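Local coordinates for protein GTN Reductase (PDB 4JIP) that binds FMN and, as a member of the old yellow enzyme family, probably catalyses reductions that draw on NADH or NADPH, at residues 175-180 / 225-230; 179-184 / 233-238. One frame throughout, in Å; residues are numbered along the deposited sequence.

In the fold
Both contacts belong to one eight-stranded, parallel TIM barrel, and both lie between its fourth and fifth strands and the loops that follow them. Contact 1 pairs strand 174-178 with its neighbour, strand 227-231; contact 2 joins the loops that leave the C-terminal ends of these same strands, ahead of helices 184-189 and 245-256. Along the chain the order is therefore 175-180, 179-184, 225-230, 233-238, with A179 and A180 shared. Their centres lie about 14 Å apart, and H178 of contact 1 packs against Y183 of contact 2. Both reach FMN and p-hydroxybenzaldehyde: the strands bring R230 and H178, the loops N181, so this seam supplies part of the ligand pocket.

Contact 1 (175-180 / 225-230); sequences VEIHAA and GRTGIR. With FMN (flavin mononucleotide), chain B; HBA (p-hydroxybenzaldehyde), chain C.
E176 and R230 meet on the inner face of a TIM barrel, where strands 175-178 and 227-230 run parallel and H178 points to the same face. R230 reaches the flavin: its NH1 donates to FMN O2 at 2.9 Å and also to the ribityl hydroxyl O2', while NH2 adds weak bonds to O2' and O3'. FMN O2 lies at the edge of the guanidinium, near its plane. A bend at chi3 (-137°) in the otherwise extended arginine turns the group onto the cofactor. H178 serves the other ligand: NE2 donates to O4 of p-hydroxybenzaldehyde at 2.5 Å, O4 lying by the ring edge while FMN O2 sits over one ring face.

Behind this first shell, E176 packs alongside the aliphatic part of R230. Its OE2 rests 3.3 Å from R230 CB and 4.0 Å from R230 NE, well out of the guanidinium plane, so any attraction is probably one of charge alone, no N-H pointing at the oxygen. The other oxygen, OE1, is hydrogen-bonded to H265 ND1 on the next strand. The imidazole is set in turn by A180 N, which donates to H178 ND1 at 3.1 Å, and W99 stacks on it.

The opposite face of the pair is apolar. I229 CG1 extends away from its own backbone N (chi1 -179°) to lie 4.0 Å from I177 CB, and its CD1 meets A179 CB. V175 and T227 pack on V218 and I222 of helix 204-222, which covers this side. A parallel ladder locks the register: G228 N donates to V175 O and R230 N to I177 O. Between them, I177 N gives G228 O a nearly straight bond of 2.7 Å, at 178°, arriving above the carbonyl plane.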
ATOM      1  N   VAL A 175     -10.519   2.141   1.348  1.00 14.40           N
ATOM      2  CA  VAL A 175      -9.171   2.364   0.840  1.00 13.45           C
ATOM      3  C   VAL A 175      -8.093   2.117   1.891  1.00 13.59           C
ATOM      4  O   VAL A 175      -8.330   2.235   3.094  1.00 13.11           O
ATOM      5  CB  VAL A 175      -8.992   3.793   0.300  1.00 14.52           C
ATOM      6  CG1 VAL A 175     -10.031   4.098  -0.764  1.00 13.87           C
ATOM      7  CG2 VAL A 175      -9.071   4.800   1.428  1.00 12.83           C
ATOM      8  N   GLU A 176      -6.910   1.757   1.412  1.00 12.89           N
ATOM      9  CA  GLU A 176      -5.713   1.757   2.224  1.00 11.82           C
ATOM     10  C   GLU A 176      -4.849   2.911   1.758  1.00 12.52           C
ATOM     11  O   GLU A 176      -4.429   2.944   0.600  1.00 12.84           O
ATOM     12  CB  GLU A 176      -4.939   0.460   2.033  1.00 13.80           C
ATOM     13  CG  GLU A 176      -3.560   0.485   2.683  1.00 13.25           C
ATOM     14  CD  GLU A 176      -2.885  -0.872   2.693  1.00 14.52           C
ATOM     15  OE1 GLU A 176      -3.407  -1.800   3.343  1.00 15.59           O
ATOM     16  OE2 GLU A 176      -1.824  -1.012   2.048  1.00 16.12           O
ATOM     17  N   ILE A 177      -4.591   3.868   2.640  1.00 11.59           N
ATOM     18  CA  ILE A 177      -3.689   4.960   2.304  1.00 11.33           C
ATOM     19  C   ILE A 177      -2.251   4.464   2.286  1.00 11.27           C
ATOM     20  O   ILE A 177      -1.728   4.024   3.311  1.00 10.69           O
ATOM     21  CB  ILE A 177      -3.799   6.129   3.295  1.00 11.32           C
ATOM     22  CG1 ILE A 177      -5.172   6.804   3.191  1.00 11.58           C
ATOM     23  CG2 ILE A 177      -2.695   7.142   3.034  1.00 10.26           C
ATOM     24  CD1 ILE A 177      -5.480   7.724   4.362  1.00 11.18           C
ATOM     25  N   HIS A 178      -1.613   4.525   1.120  1.00 10.99           N
ATOM     26  CA  HIS A 178      -0.212   4.130   1.014  1.00 11.24           C
ATOM     27  C   HIS A 178       0.692   5.199   1.654  1.00 11.26           C
ATOM     28  O   HIS A 178       0.930   6.263   1.073  1.00 11.21           O
ATOM     29  CB  HIS A 178       0.183   3.876  -0.450  1.00 10.49           C
ATOM     30  CG  HIS A 178       1.469   3.128  -0.608  1.00 12.09           C
ATOM     31  ND1 HIS A 178       2.389   2.980   0.412  1.00 12.35           N
ATOM     32  CD2 HIS A 178       1.993   2.470  -1.678  1.00 11.67           C
ATOM     33  CE1 HIS A 178       3.415   2.272  -0.020  1.00 12.38           C
ATOM     34  NE2 HIS A 178       3.202   1.952  -1.279  1.00 12.71           N
ATOM     35  N   ALA A 179       1.187   4.901   2.850  1.00 10.51           N
ATOM     36  CA  ALA A 179       2.067   5.803   3.586  1.00 11.37           C
ATOM     37  C   ALA A 179       3.395   5.103   3.862  1.00 12.40           C
ATOM     38  O   ALA A 179       4.108   5.436   4.813  1.00 11.63           O
ATOM     39  CB  ALA A 179       1.413   6.240   4.897  1.00 10.89           C
ATOM     40  N   ALA A 180       3.728   4.134   3.018  1.00 11.04           N
ATOM     41  CA  ALA A 180       4.859   3.272   3.296  1.00 12.35           C
ATOM     42  C   ALA A 180       5.898   3.315   2.183  1.00 12.08           C
ATOM     43  O   ALA A 180       5.745   4.042   1.204  1.00 12.06           O
ATOM     44  CB  ALA A 180       4.375   1.840   3.526  1.00 12.54           C
ATOM     45  N   GLY A 225     -14.515   4.519   9.179  1.00 16.34           N
ATOM     46  CA  GLY A 225     -14.741   3.083   9.235  1.00 16.41           C
ATOM     47  C   GLY A 225     -14.390   2.300   7.980  1.00 17.55           C
ATOM     48  O   GLY A 225     -14.451   1.067   7.972  1.00 18.41           O
ATOM     49  N   ARG A 226     -14.025   3.005   6.915  1.00 16.32           N
ATOM     50  CA  ARG A 226     -13.588   2.348   5.688  1.00 16.83           C
ATOM     51  C   ARG A 226     -12.201   2.823   5.242  1.00 17.24           C
ATOM     52  O   ARG A 226     -11.759   2.517   4.131  1.00 19.54           O
ATOM     53  CB  ARG A 226     -14.625   2.553   4.574  1.00 17.21           C
ATOM     54  CG  ARG A 226     -15.946   1.859   4.854  1.00 18.37           C
ATOM     55  CD  ARG A 226     -17.004   2.157   3.823  1.00 19.60           C
ATOM     56  NE  ARG A 226     -18.275   1.549   4.201  1.00 21.82           N
ATOM     57  CZ  ARG A 226     -18.556   0.258   4.058  1.00 22.04           C
ATOM     58  NH1 ARG A 226     -17.655  -0.570   3.541  1.00 19.91           N
ATOM     59  NH2 ARG A 226     -19.740  -0.209   4.433  1.00 22.00           N
ATOM     60  N   THR A 227     -11.518   3.556   6.120  1.00 15.95           N
ATOM     61  CA  THR A 227     -10.204   4.115   5.815  1.00 14.88           C
ATOM     62  C   THR A 227      -9.079   3.400   6.553  1.00 14.59           C
ATOM     63  O   THR A 227      -9.026   3.415   7.782  1.00 14.81           O
ATOM     64  CB  THR A 227     -10.114   5.588   6.227  1.00 15.22           C
ATOM     65  OG1 THR A 227     -11.090   6.356   5.511  1.00 15.61           O
ATOM     66  CG2 THR A 227      -8.713   6.129   5.949  1.00 13.74           C
ATOM     67  N   GLY A 228      -8.170   2.788   5.803  1.00 13.75           N
ATOM     68  CA  GLY A 228      -6.993   2.174   6.396  1.00 13.47           C
ATOM     69  C   GLY A 228      -5.737   2.869   5.908  1.00 11.60           C
ATOM     70  O   GLY A 228      -5.813   3.766   5.077  1.00 11.37           O
ATOM     71  N   ILE A 229      -4.583   2.443   6.412  1.00 11.83           N
ATOM     72  CA  ILE A 229      -3.307   3.060   6.051  1.00 11.09           C
ATOM     73  C   ILE A 229      -2.165   2.055   6.208  1.00 11.23           C
ATOM     74  O   ILE A 229      -2.149   1.259   7.151  1.00 10.65           O
ATOM     75  CB  ILE A 229      -3.042   4.349   6.896  1.00 10.45           C
ATOM     76  CG1 ILE A 229      -1.718   5.025   6.510  1.00 10.42           C
ATOM     77  CG2 ILE A 229      -3.059   4.030   8.380  1.00  9.65           C
ATOM     78  CD1 ILE A 229      -1.568   6.446   7.063  1.00  9.20           C
ATOM     79  N   ARG A 230      -1.216   2.076   5.280  1.00 10.99           N
ATOM     80  CA  ARG A 230      -0.052   1.207   5.392  1.00 12.21           C
ATOM     81  C   ARG A 230       1.161   1.994   5.870  1.00 11.72           C
ATOM     82  O   ARG A 230       1.457   3.053   5.339  1.00 12.12           O
ATOM     83  CB  ARG A 230       0.264   0.534   4.058  1.00 11.13           C
ATOM     84  CG  ARG A 230       1.342  -0.539   4.166  1.00 11.80           C
ATOM     85  CD  ARG A 230       1.478  -1.356   2.889  1.00 12.26           C
ATOM     86  NE  ARG A 230       1.620  -2.782   3.176  1.00 12.64           N
ATOM     87  CZ  ARG A 230       2.326  -3.629   2.435  1.00 12.65           C
ATOM     88  NH1 ARG A 230       2.962  -3.193   1.357  1.00 12.67           N
ATOM     89  NH2 ARG A 230       2.401  -4.912   2.769  1.00 13.38           N
TER
HETATM   90  N1  FMN B 401       3.725  -2.760  -1.489  1.00 14.38           N
HETATM   91  C2  FMN B 401       2.852  -1.686  -1.556  1.00 13.58           C
HETATM   92  O2  FMN B 401       2.536  -1.063  -0.537  1.00 12.91           O
HETATM   93  N3  FMN B 401       2.370  -1.267  -2.775  1.00 12.92           N
HETATM   94  C4  FMN B 401       2.695  -1.961  -3.920  1.00 13.62           C
HETATM   95  O4  FMN B 401       2.245  -1.588  -5.003  1.00 13.33           O
HETATM   96  C4A FMN B 401       3.588  -3.026  -3.858  1.00 13.93           C
HETATM   97  N5  FMN B 401       3.987  -3.676  -5.005  1.00 14.80           N
HETATM   98  C5A FMN B 401       4.768  -4.819  -4.943  1.00 15.34           C
HETATM   99  C6  FMN B 401       5.008  -5.572  -6.092  1.00 14.15           C
HETATM  100  C7  FMN B 401       5.758  -6.736  -6.021  1.00 14.90           C
HETATM  101  C7M FMN B 401       6.037  -7.515  -7.273  1.00 16.58           C
HETATM  102  C8  FMN B 401       6.263  -7.165  -4.799  1.00 14.81           C
HETATM  103  C8M FMN B 401       7.092  -8.415  -4.716  1.00 15.22           C
HETATM  104  C9  FMN B 401       6.015  -6.421  -3.651  1.00 14.29           C
HETATM  105  C9A FMN B 401       5.252  -5.252  -3.711  1.00 14.95           C
HETATM  106  N10 FMN B 401       4.948  -4.524  -2.567  1.00 14.53           N
HETATM  107  C10 FMN B 401       4.085  -3.444  -2.635  1.00 14.32           C
HETATM  108  C1' FMN B 401       5.385  -5.011  -1.212  1.00 14.70           C
HETATM  109  C2' FMN B 401       4.493  -6.142  -0.688  1.00 14.72           C
HETATM  110  O2' FMN B 401       3.195  -5.660  -0.433  1.00 13.87           O
HETATM  111  C3' FMN B 401       5.065  -6.755   0.586  1.00 15.48           C
HETATM  112  O3' FMN B 401       5.339  -5.713   1.494  1.00 15.80           O
HETATM  113  C4' FMN B 401       6.343  -7.545   0.305  1.00 15.58           C
HETATM  114  O4' FMN B 401       6.117  -8.367  -0.820  1.00 16.10           O
HETATM  115  C5' FMN B 401       6.755  -8.420   1.492  1.00 14.90           C
HETATM  116  O5' FMN B 401       5.716  -9.340   1.719  1.00 15.84           O
HETATM  117  P   FMN B 401       5.891 -10.922   1.435  1.00 15.83           P
HETATM  118  O1P FMN B 401       4.617 -11.578   1.895  1.00 13.86           O
HETATM  119  O2P FMN B 401       6.106 -11.153  -0.042  1.00 16.95           O
HETATM  120  O3P FMN B 401       7.070 -11.453   2.210  1.00 15.50           O
HETATM  121  C1' HBA C 402       7.545  -2.737  -6.077  1.00 18.64           C
HETATM  122  O1' HBA C 402       7.355  -2.595  -7.285  1.00 19.87           O
HETATM  123  C1  HBA C 402       6.837  -1.895  -5.056  1.00 15.03           C
HETATM  124  C2  HBA C 402       5.958  -0.885  -5.420  1.00 13.79           C
HETATM  125  C3  HBA C 402       5.320  -0.137  -4.438  1.00 13.77           C
HETATM  126  C4  HBA C 402       5.554  -0.392  -3.097  1.00 14.31           C
HETATM  127  C5  HBA C 402       6.436  -1.395  -2.737  1.00 14.99           C
HETATM  128  C6  HBA C 402       7.064  -2.146  -3.717  1.00 15.46           C
HETATM  129  O4  HBA C 402       4.934   0.357  -2.121  1.00 13.54           O

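Contact 2 (179-184 / 233-238). With HBA (p-hydroxybenzaldehyde), chain C; FMN (flavin mononucleotide), chain B.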
ATOM      1  N   ALA A 179       1.187   4.901   2.850  1.00 10.51           N
ATOM      2  CA  ALA A 179       2.067   5.803   3.586  1.00 11.37           C
ATOM      3  C   ALA A 179       3.395   5.103   3.862  1.00 12.40           C
ATOM      4  O   ALA A 179       4.108   5.436   4.813  1.00 11.63           O
ATOM      5  CB  ALA A 179       1.413   6.240   4.897  1.00 10.89           C
ATOM      6  N   ALA A 180       3.728   4.134   3.018  1.00 11.04           N
ATOM      7  CA  ALA A 180       4.859   3.272   3.296  1.00 12.35           C
ATOM      8  C   ALA A 180       5.898   3.315   2.183  1.00 12.08           C
ATOM      9  O   ALA A 180       5.745   4.042   1.204  1.00 12.06           O
ATOM     10  CB  ALA A 180       4.375   1.840   3.526  1.00 12.54           C
ATOM     11  N   ASN A 181       6.964   2.546   2.370  1.00 12.60           N
ATOM     12  CA  ASN A 181       7.924   2.241   1.316  1.00 12.46           C
ATOM     13  C   ASN A 181       8.566   3.443   0.603  1.00 12.60           C
ATOM     14  O   ASN A 181       8.813   3.404  -0.607  1.00 12.36           O
ATOM     15  CB  ASN A 181       7.287   1.265   0.316  1.00 11.86           C
ATOM     16  CG  ASN A 181       6.862  -0.039   0.976  1.00 13.33           C
ATOM     17  OD1 ASN A 181       7.435  -0.449   1.993  1.00 12.83           O
ATOM     18  ND2 ASN A 181       5.852  -0.695   0.407  1.00 13.35           N
ATOM     19  N   GLY A 182       8.829   4.509   1.353  1.00 12.19           N
ATOM     20  CA  GLY A 182       9.548   5.648   0.812  1.00 11.71           C
ATOM     21  C   GLY A 182       8.794   6.503  -0.200  1.00 11.72           C
ATOM     22  O   GLY A 182       9.412   7.270  -0.944  1.00 11.77           O
ATOM     23  N   TYR A 183       7.469   6.391  -0.240  1.00 11.44           N
ATOM     24  CA  TYR A 183       6.692   7.235  -1.151  1.00 11.49           C
ATOM     25  C   TYR A 183       6.348   8.584  -0.522  1.00 11.70           C
ATOM     26  O   TYR A 183       6.886   8.912   0.538  1.00 11.86           O
ATOM     27  CB  TYR A 183       5.481   6.485  -1.707  1.00 11.23           C
ATOM     28  CG  TYR A 183       5.953   5.325  -2.541  1.00 12.51           C
ATOM     29  CD1 TYR A 183       6.535   5.537  -3.780  1.00 11.89           C
ATOM     30  CD2 TYR A 183       5.895   4.024  -2.056  1.00 12.96           C
ATOM     31  CE1 TYR A 183       7.008   4.482  -4.529  1.00 13.54           C
ATOM     32  CE2 TYR A 183       6.366   2.964  -2.799  1.00 12.56           C
ATOM     33  CZ  TYR A 183       6.921   3.199  -4.031  1.00 13.22           C
ATOM     34  OH  TYR A 183       7.389   2.144  -4.765  1.00 14.71           O
ATOM     35  N   LEU A 184       5.490   9.366  -1.180  1.00 12.31           N
ATOM     36  CA  LEU A 184       5.272  10.775  -0.814  1.00 11.47           C
ATOM     37  C   LEU A 184       5.069  11.028   0.677  1.00 11.59           C
ATOM     38  O   LEU A 184       5.781  11.845   1.276  1.00 11.06           O
ATOM     39  CB  LEU A 184       4.092  11.383  -1.577  1.00 10.88           C
ATOM     40  CG  LEU A 184       3.829  12.846  -1.200  1.00 10.72           C
ATOM     41  CD1 LEU A 184       5.049  13.711  -1.543  1.00 10.91           C
ATOM     42  CD2 LEU A 184       2.573  13.383  -1.865  1.00  9.94           C
ATOM     43  N   PRO A 233       7.805   1.343   9.254  1.00 14.50           N
ATOM     44  CA  PRO A 233       8.631   2.172  10.147  1.00 14.66           C
ATOM     45  C   PRO A 233      10.135   2.230   9.834  1.00 15.04           C
ATOM     46  O   PRO A 233      10.743   3.284  10.039  1.00 14.22           O
ATOM     47  CB  PRO A 233       8.397   1.536  11.517  1.00 13.68           C
ATOM     48  CG  PRO A 233       7.019   0.944  11.416  1.00 15.36           C
ATOM     49  CD  PRO A 233       6.911   0.438  10.001  1.00 14.06           C
ATOM     50  N   VAL A 234      10.724   1.137   9.353  1.00 14.05           N
ATOM     51  CA  VAL A 234      12.179   1.081   9.211  1.00 14.69           C
ATOM     52  C   VAL A 234      12.643   0.643   7.828  1.00 15.58           C
ATOM     53  O   VAL A 234      13.829   0.400   7.619  1.00 17.45           O
ATOM     54  CB  VAL A 234      12.826   0.143  10.264  1.00 15.42           C
ATOM     55  CG1 VAL A 234      12.448   0.577  11.667  1.00 15.82           C
ATOM     56  CG2 VAL A 234      12.424  -1.323  10.010  1.00 14.75           C
ATOM     57  N   THR A 235      11.714   0.537   6.889  1.00 14.53           N
ATOM     58  CA  THR A 235      12.068   0.093   5.550  1.00 14.77           C
ATOM     59  C   THR A 235      13.067   1.037   4.853  1.00 14.84           C
ATOM     60  O   THR A 235      12.975   2.264   4.962  1.00 13.07           O
ATOM     61  CB  THR A 235      10.821  -0.110   4.667  1.00 14.53           C
ATOM     62  OG1 THR A 235      11.192  -0.817   3.481  1.00 12.98           O
ATOM     63  CG2 THR A 235      10.204   1.233   4.287  1.00 13.73           C
ATOM     64  N   PRO A 236      14.049   0.446   4.161  1.00 14.41           N
ATOM     65  CA  PRO A 236      15.054   1.161   3.369  1.00 15.07           C
ATOM     66  C   PRO A 236      14.590   1.344   1.932  1.00 15.22           C
ATOM     67  O   PRO A 236      15.331   1.933   1.146  1.00 15.68           O
ATOM     68  CB  PRO A 236      16.243   0.207   3.400  1.00 15.93           C
ATOM     69  CG  PRO A 236      15.590  -1.155   3.425  1.00 15.86           C
ATOM     70  CD  PRO A 236      14.365  -0.985   4.286  1.00 14.82           C
ATOM     71  N   ALA A 237      13.404   0.826   1.605  1.00 14.75           N
ATOM     72  CA  ALA A 237      12.812   0.954   0.271  1.00 14.00           C
ATOM     73  C   ALA A 237      12.917   2.375  -0.247  1.00 14.34           C
ATOM     74  O   ALA A 237      12.609   3.327   0.478  1.00 12.99           O
ATOM     75  CB  ALA A 237      11.334   0.517   0.283  1.00 13.44           C
ATOM     76  N   ASN A 238      13.363   2.503  -1.498  1.00 13.88           N
ATOM     77  CA  ASN A 238      13.451   3.787  -2.178  1.00 13.19           C
ATOM     78  C   ASN A 238      14.328   4.827  -1.461  1.00 14.11           C
ATOM     79  O   ASN A 238      13.977   6.012  -1.377  1.00 11.84           O
ATOM     80  CB  ASN A 238      12.046   4.312  -2.463  1.00 13.11           C
ATOM     81  CG  ASN A 238      11.304   3.438  -3.467  1.00 13.70           C
ATOM     82  OD1 ASN A 238      11.769   3.240  -4.589  1.00 12.78           O
ATOM     83  ND2 ASN A 238      10.174   2.875  -3.049  1.00 13.04           N
TER
HETATM   84  C1' HBA C 402       7.545  -2.737  -6.077  1.00 18.64           C
HETATM   85  O1' HBA C 402       7.355  -2.595  -7.285  1.00 19.87           O
HETATM   86  C1  HBA C 402       6.837  -1.895  -5.056  1.00 15.03           C
HETATM   87  C2  HBA C 402       5.958  -0.885  -5.420  1.00 13.79           C
HETATM   88  C3  HBA C 402       5.320  -0.137  -4.438  1.00 13.77           C
HETATM   89  C4  HBA C 402       5.554  -0.392  -3.097  1.00 14.31           C
HETATM   90  C5  HBA C 402       6.436  -1.395  -2.737  1.00 14.99           C
HETATM   91  C6  HBA C 402       7.064  -2.146  -3.717  1.00 15.46           C
HETATM   92  O4  HBA C 402       4.934   0.357  -2.121  1.00 13.54           O
HETATM   93  N1  FMN B 401       3.725  -2.760  -1.489  1.00 14.38           N
HETATM   94  C2  FMN B 401       2.852  -1.686  -1.556  1.00 13.58           C
HETATM   95  O2  FMN B 401       2.536  -1.063  -0.537  1.00 12.91           O
HETATM   96  N3  FMN B 401       2.370  -1.267  -2.775  1.00 12.92           N
HETATM   97  C4  FMN B 401       2.695  -1.961  -3.920  1.00 13.62           C
HETATM   98  O4  FMN B 401       2.245  -1.588  -5.003  1.00 13.33           O
HETATM   99  C4A FMN B 401       3.588  -3.026  -3.858  1.00 13.93           C
HETATM  100  N5  FMN B 401       3.987  -3.676  -5.005  1.00 14.80           N
HETATM  101  C5A FMN B 401       4.768  -4.819  -4.943  1.00 15.34           C
HETATM  102  C6  FMN B 401       5.008  -5.572  -6.092  1.00 14.15           C
HETATM  103  C7  FMN B 401       5.758  -6.736  -6.021  1.00 14.90           C
HETATM  104  C7M FMN B 401       6.037  -7.515  -7.273  1.00 16.58           C
HETATM  105  C8  FMN B 401       6.263  -7.165  -4.799  1.00 14.81           C
HETATM  106  C8M FMN B 401       7.092  -8.415  -4.716  1.00 15.22           C
HETATM  107  C9  FMN B 401       6.015  -6.421  -3.651  1.00 14.29           C
HETATM  108  C9A FMN B 401       5.252  -5.252  -3.711  1.00 14.95           C
HETATM  109  N10 FMN B 401       4.948  -4.524  -2.567  1.00 14.53           N
HETATM  110  C10 FMN B 401       4.085  -3.444  -2.635  1.00 14.32           C
HETATM  111  C1' FMN B 401       5.385  -5.011  -1.212  1.00 14.70           C
HETATM  112  C2' FMN B 401       4.493  -6.142  -0.688  1.00 14.72           C
HETATM  113  O2' FMN B 401       3.195  -5.660  -0.433  1.00 13.87           O
HETATM  114  C3' FMN B 401       5.065  -6.755   0.586  1.00 15.48           C
HETATM  115  O3' FMN B 401       5.339  -5.713   1.494  1.00 15.80           O
HETATM  116  C4' FMN B 401       6.343  -7.545   0.305  1.00 15.58           C
HETATM  117  O4' FMN B 401       6.117  -8.367  -0.820  1.00 16.10           O
HETATM  118  C5' FMN B 401       6.755  -8.420   1.492  1.00 14.90           C
HETATM  119  O5' FMN B 401       5.716  -9.340   1.719  1.00 15.84           O
HETATM  120  P   FMN B 401       5.891 -10.922   1.435  1.00 15.83           P
HETATM  121  O1P FMN B 401       4.617 -11.578   1.895  1.00 13.86           O
HETATM  122  O2P FMN B 401       6.106 -11.153  -0.042  1.00 16.95           O
HETATM  123  O3P FMN B 401       7.070 -11.453   2.210  1.00 15.50           O
HETATM  124  O   HOH W   1      12.008   8.097  -1.048  1.00 11.24           O
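N238 holds out its amide to N181: ND2 donates to N181 O at 2.8 Å, at 167°, with the oxygen in the plane of the N238 amide. The same amide passes the end of the Y183 side chain obliquely, the two planes 59° apart, and ND2 comes within 3.4 Å of Y183 CZ. The Y183 hydroxyl is hydrogen-bonded to Y65 OH, and the CE2 corner beside the hydroxyl carbon meets O4 of p-hydroxybenzaldehyde at 3.1 Å, with O4 at the ring edge, near its plane.

The side chain of N181 crosses that of T235 at about a right angle, T235 CG2 lying 3.9 Å from N181 CA. A237 CB fills in beside them, 4.1 Å from N181 CB. Here the chain forms a type I' turn from A180 to Y183, with positive phi at N181 and G182. G182, with no side chain, lets the backbones approach, its CA 3.9 Å from A237 O. One water also bridges the loops, donating to G182 O and N238 O.

T271 OG1 is hydrogen-bonded to both N181 OD1 and T235 OG1, which holds the OD1 end of the amide, with ND2 turned to the ligand. ND2 then donates to p-hydroxybenzaldehyde O4 at 2.9 Å. With H178 as a second donor to that oxygen, the site probably steadies negative charge on a bound phenol, as the histidine-asparagine pair does in old yellow enzyme.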